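Side-chain contact in DNA repair protein RAD2 (Saccharomyces cerevisiae, PDB 4Q0W), which cuts single-stranded DNA as a magnesium-dependent endonuclease, making the incision needed to excise DNA damaged by UV light, bulky adducts or cross-links: residues P80-K83 with R84-I87. Numbering follows the deposited sequence.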
loop_
_atom_site.group_PDB
_atom_site.type_symbol
_atom_site.label_atom_id
_atom_site.label_comp_id
_atom_site.label_asym_id
_atom_site.label_seq_id
_atom_site.Cartn_x
_atom_site.Cartn_y
_atom_site.Cartn_z
ATOM N N PRO A 80 -18.294 21.890 14.972
ATOM C CA PRO A 80 -18.317 23.011 14.022
ATOM C C PRO A 80 -19.022 22.611 12.728
ATOM O O PRO A 80 -18.921 21.460 12.320
ATOM C CB PRO A 80 -16.833 23.277 13.759
ATOM C CG PRO A 80 -16.145 22.803 15.040
ATOM C CD PRO A 80 -16.928 21.575 15.437
ATOM N N VAL A 81 -19.745 23.545 12.119
ATOM C CA VAL A 81 -20.508 23.270 10.902
ATOM C C VAL A 81 -19.621 22.651 9.801
ATOM O O VAL A 81 -20.018 21.692 9.135
ATOM C CB VAL A 81 -21.171 24.573 10.379
ATOM C CG1 VAL A 81 -21.828 24.353 9.003
ATOM C CG2 VAL A 81 -22.195 25.098 11.384
ATOM N N LEU A 82 -18.417 23.185 9.630
ATOM C CA LEU A 82 -17.522 22.721 8.565
ATOM C C LEU A 82 -17.164 21.236 8.737
ATOM O O LEU A 82 -17.054 20.486 7.757
ATOM C CB LEU A 82 -16.261 23.599 8.494
ATOM C CG LEU A 82 -15.241 23.212 7.410
ATOM C CD1 LEU A 82 -15.905 23.130 6.030
ATOM C CD2 LEU A 82 -14.086 24.193 7.368
ATOM N N LYS A 83 -16.985 20.818 9.986
ATOM C CA LYS A 83 -16.756 19.411 10.304
ATOM C C LYS A 83 -17.963 18.538 9.949
ATOM O O LYS A 83 -17.821 17.498 9.306
ATOM C CB LYS A 83 -16.412 19.253 11.796
ATOM C CG LYS A 83 -16.130 17.804 12.210
ATOM C CD LYS A 83 -15.418 17.729 13.575
ATOM C CE LYS A 83 -15.093 16.279 13.971
ATOM N NZ LYS A 83 -14.548 16.197 15.365
ATOM N N ARG A 84 -19.155 18.965 10.363
ATOM C CA ARG A 84 -20.367 18.197 10.073
ATOM C C ARG A 84 -20.520 18.036 8.564
ATOM O O ARG A 84 -20.852 16.950 8.068
ATOM C CB ARG A 84 -21.602 18.878 10.693
ATOM C CG ARG A 84 -22.898 18.054 10.576
ATOM C CD ARG A 84 -24.009 18.568 11.500
ATOM N NE ARG A 84 -24.089 20.029 11.522
ATOM C CZ ARG A 84 -24.786 20.759 10.656
ATOM N NH1 ARG A 84 -24.789 22.081 10.759
ATOM N NH2 ARG A 84 -25.480 20.171 9.683
ATOM N N GLU A 85 -20.232 19.109 7.828
ATOM C CA GLU A 85 -20.366 19.072 6.375
ATOM C C GLU A 85 -19.328 18.156 5.736
ATOM O O GLU A 85 -19.662 17.344 4.870
ATOM C CB GLU A 85 -20.264 20.490 5.805
ATOM C CG GLU A 85 -21.467 21.368 6.181
ATOM C CD GLU A 85 -21.255 22.832 5.842
ATOM O OE1 GLU A 85 -22.254 23.588 5.846
ATOM O OE2 GLU A 85 -20.090 23.223 5.584
ATOM N N THR A 86 -18.069 18.295 6.159
ATOM C CA THR A 86 -16.977 17.478 5.617
ATOM C C THR A 86 -17.257 15.989 5.802
ATOM O O THR A 86 -17.190 15.198 4.858
ATOM C CB THR A 86 -15.633 17.780 6.322
ATOM O OG1 THR A 86 -15.275 19.159 6.145
ATOM C CG2 THR A 86 -14.518 16.868 5.763
ATOM N N ILE A 87 -17.553 15.612 7.039
ATOM C CA ILE A 87 -17.778 14.214 7.371
ATOM C C ILE A 87 -18.986 13.626 6.640
ATOM O O ILE A 87 -18.915 12.506 6.115
ATOM C CB ILE A 87 -17.950 14.039 8.890
ATOM C CG1 ILE A 87 -16.655 14.423 9.606
ATOM C CG2 ILE A 87 -18.375 12.599 9.232
ATOM C CD1 ILE A 87 -16.779 14.419 11.121
#
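Thr86 grips the carbonyl of Leu82 twice: its N lies 2.9 Å and its OG1 2.7 Å from Leu82 O, reached from opposite faces of the carbonyl plane. The hydroxyl can fold back because OG1 stands beside its own backbone N (chi1 -60°), and the buried side chain thereby satisfies its polar atom within the first turn of the helix. Next to it Lys83 and Ile87 run side by side in the same direction, Lys83 CG 3.6 Å from Ile87 CD1, while Ile87 N donates to Lys83 O (3.0 Å). The side of Val81 and Arg84 is exposed and looser: Val81 CG2 lies 4.0 Å from Arg84 NH1, oblique to the guanidinium. The one close touch here is Val81 CG1 to Glu85 OE1, 3.3 Å. With an alanine at Glu85, Val81 CG1 and the Val81 carbonyl would probably lose the chain that packs against them. Pro80 occupies the N-cap position, its O accepting from Arg84 N at 3.2 Å. This turn opens helix 81-98 of the N-domain, after strand 70-75 of the central sheet; Pro80, Leu82 and Lys83 rest on Tyr244, and the Lys83 side chain ends near the bound calcium ion, in a long, weak ion pair with Asp243.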